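Local coordinates for protein hypothetical acetyltransferase (Deinococcus radiodurans, PDB 3S6F) that probably transfers an acetyl group from acetyl-coenzyme A to an amine, as a member of the GNAT family of N-acetyltransferases, at residues A[93-98]-A[121-126]. Numbering follows the deposited sequence.
Sequences ELMRRV and ERLGLK
Leu123 reaches across to helix 90-102 and sets its two methyl branches on different neighbours. CD1 lies against the near end of selenomethionine Met95, 3.7 Å from CB and 3.8 Å from CG. The two side chains meet at about a right angle. Met95 has CG beside its backbone N (chi1 -76°) and bends again at chi2 and chi3. Its methyl CE only loosely approaches Leu125, 4.5 Å from CD2. The contact between the segments is small and mostly apolar, burying 167 Å² over both sides.

The other branch of Leu123 meets a charged group. CD2 is 4.2 Å from Arg96 NH1 and approaches the guanidinium obliquely. The bend of Arg96 at chi3 (-71°) brings its end nearer Leu123.

A salt bridge within the helix holds this arginine, and Glu93 also pairs with Arg97. Arg96 NH2 bonds Glu93 OE1 at 2.8 Å, nearly straight and close to the guanidinium plane. A weak bond from Arg96 NE shares that oxygen. Arg97 NE meets the anti lone pair of Glu93 OE2 at 2.8 Å, in a more bent bond tilted from the guanidinium plane, so both arginines grip the carboxylate.

Leu123 and Leu125 flank Gly124, whose positive phi (98°) belongs to the Schellman motif that closes helix 117-122. Gly124 N bonds Glu121 O. The neighbouring Arg122 touches coenzyme A.

Beneath Met95 lie Ile76 and Leu79 of strand 73-81, while Leu94 and Val98 pack on strands 49-54 and 60-68. The contact thus joins helix 90-102, lying on the GNAT sheet, to the turn leading into strand 126-134, which pairs through Lys126 with a strand of the second subunit.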
loop_
_atom_site.group_PDB
_atom_site.type_symbol
_atom_site.label_atom_id
_atom_site.label_comp_id
_atom_site.label_asym_id
_atom_site.label_seq_id
_atom_site.Cartn_x
_atom_site.Cartn_y
_atom_site.Cartn_z
ATOM N N GLU A 93 1.997 -13.026 -15.123
ATOM C CA GLU A 93 2.282 -12.004 -16.111
ATOM C C GLU A 93 1.780 -10.629 -15.658
ATOM O O GLU A 93 2.478 -9.623 -15.844
ATOM C CB GLU A 93 1.695 -12.407 -17.459
ATOM C CG GLU A 93 2.004 -11.426 -18.582
ATOM C CD GLU A 93 3.440 -11.344 -19.006
ATOM O OE1 GLU A 93 4.202 -12.294 -18.711
ATOM O OE2 GLU A 93 3.816 -10.337 -19.614
ATOM N N LEU A 94 0.565 -10.585 -15.101
ATOM C CA LEU A 94 0.042 -9.342 -14.559
ATOM C C LEU A 94 0.961 -8.791 -13.481
ATOM O O LEU A 94 1.209 -7.584 -13.410
ATOM C CB LEU A 94 -1.370 -9.564 -14.034
ATOM C CG LEU A 94 -2.448 -9.661 -15.118
ATOM C CD1 LEU A 94 -3.750 -10.220 -14.508
ATOM C CD2 LEU A 94 -2.685 -8.330 -15.806
HETATM N N MSE A 95 1.427 -9.665 -12.583
HETATM C CA MSE A 95 2.348 -9.226 -11.545
HETATM C C MSE A 95 3.654 -8.665 -12.126
HETATM O O MSE A 95 4.129 -7.599 -11.714
HETATM C CB MSE A 95 2.642 -10.371 -10.574
HETATM C CG MSE A 95 1.548 -10.670 -9.598
HETATM SE SE MSE A 95 1.214 -9.234 -8.335
HETATM C CE MSE A 95 2.968 -9.300 -7.431
ATOM N N ARG A 96 4.243 -9.371 -13.088
ATOM C CA ARG A 96 5.460 -8.841 -13.691
ATOM C C ARG A 96 5.189 -7.469 -14.332
ATOM O O ARG A 96 5.992 -6.534 -14.203
ATOM C CB ARG A 96 6.006 -9.819 -14.740
ATOM C CG ARG A 96 6.657 -11.076 -14.183
ATOM C CD ARG A 96 7.363 -11.888 -15.265
ATOM N NE ARG A 96 6.423 -12.519 -16.148
ATOM C CZ ARG A 96 5.881 -13.720 -15.924
ATOM N NH1 ARG A 96 6.226 -14.467 -14.862
ATOM N NH2 ARG A 96 5.003 -14.156 -16.808
ATOM N N ARG A 97 4.061 -7.340 -15.031
ATOM C CA ARG A 97 3.745 -6.081 -15.695
ATOM C C ARG A 97 3.487 -4.954 -14.708
ATOM O O ARG A 97 3.898 -3.830 -14.971
ATOM C CB ARG A 97 2.584 -6.270 -16.657
ATOM C CG ARG A 97 3.016 -7.040 -17.912
ATOM C CD ARG A 97 1.832 -7.405 -18.768
ATOM N NE ARG A 97 2.233 -8.070 -20.006
ATOM C CZ ARG A 97 2.415 -7.450 -21.165
ATOM N NH1 ARG A 97 2.226 -6.148 -21.308
ATOM N NH2 ARG A 97 2.747 -8.193 -22.221
ATOM N N VAL A 98 2.827 -5.214 -13.580
ATOM C CA VAL A 98 2.577 -4.120 -12.634
ATOM C C VAL A 98 3.883 -3.697 -11.949
ATOM O O VAL A 98 4.090 -2.512 -11.683
ATOM C CB VAL A 98 1.457 -4.442 -11.628
ATOM C CG1 VAL A 98 1.894 -5.329 -10.465
ATOM C CG2 VAL A 98 0.835 -3.134 -11.119
ATOM N N GLU A 121 5.990 -16.583 -3.984
ATOM C CA GLU A 121 7.394 -16.968 -3.826
ATOM C C GLU A 121 8.015 -17.263 -5.186
ATOM O O GLU A 121 9.183 -16.901 -5.440
ATOM C CB GLU A 121 7.543 -18.154 -2.886
ATOM C CG GLU A 121 7.280 -17.717 -1.442
ATOM C CD GLU A 121 7.394 -18.803 -0.399
ATOM O OE1 GLU A 121 7.086 -19.968 -0.747
ATOM O OE2 GLU A 121 7.728 -18.457 0.773
ATOM N N ARG A 122 7.230 -17.866 -6.105
ATOM C CA ARG A 122 7.807 -18.162 -7.422
ATOM C C ARG A 122 8.098 -16.910 -8.243
ATOM O O ARG A 122 8.948 -16.931 -9.143
ATOM C CB ARG A 122 6.926 -19.143 -8.190
ATOM C CG ARG A 122 7.004 -20.554 -7.618
ATOM C CD ARG A 122 6.161 -21.585 -8.409
ATOM N NE ARG A 122 5.377 -22.445 -7.503
ATOM C CZ ARG A 122 4.054 -22.409 -7.353
ATOM N NH1 ARG A 122 3.281 -21.585 -8.061
ATOM N NH2 ARG A 122 3.488 -23.248 -6.502
ATOM N N LEU A 123 7.441 -15.797 -7.907
ATOM C CA LEU A 123 7.735 -14.505 -8.524
ATOM C C LEU A 123 8.937 -13.757 -7.878
ATOM O O LEU A 123 9.299 -12.634 -8.290
ATOM C CB LEU A 123 6.499 -13.614 -8.479
ATOM C CG LEU A 123 5.329 -14.062 -9.340
ATOM C CD1 LEU A 123 4.045 -13.404 -8.930
ATOM C CD2 LEU A 123 5.656 -13.725 -10.778
ATOM N N GLY A 124 9.518 -14.347 -6.845
ATOM C CA GLY A 124 10.664 -13.765 -6.137
ATOM C C GLY A 124 10.344 -13.005 -4.869
ATOM O O GLY A 124 11.243 -12.443 -4.261
ATOM N N LEU A 125 9.085 -12.982 -4.462
ATOM C CA LEU A 125 8.720 -12.251 -3.250
ATOM C C LEU A 125 9.087 -13.074 -2.022
ATOM O O LEU A 125 9.072 -14.308 -2.065
ATOM C CB LEU A 125 7.238 -11.858 -3.222
ATOM C CG LEU A 125 6.840 -10.730 -4.192
ATOM C CD1 LEU A 125 6.821 -11.145 -5.651
ATOM C CD2 LEU A 125 5.471 -10.149 -3.791
ATOM N N LYS A 126 9.434 -12.382 -0.953
ATOM C CA LYS A 126 9.748 -12.987 0.322
ATOM C C LYS A 126 8.622 -12.782 1.298
ATOM O O LYS A 126 7.704 -12.024 1.021
ATOM C CB LYS A 126 11.097 -12.451 0.814
ATOM C CG LYS A 126 12.276 -12.792 -0.140
ATOM C CD LYS A 126 12.400 -14.296 -0.490
ATOM C CE LYS A 126 13.658 -14.581 -1.357
ATOM N NZ LYS A 126 13.467 -15.639 -2.426
#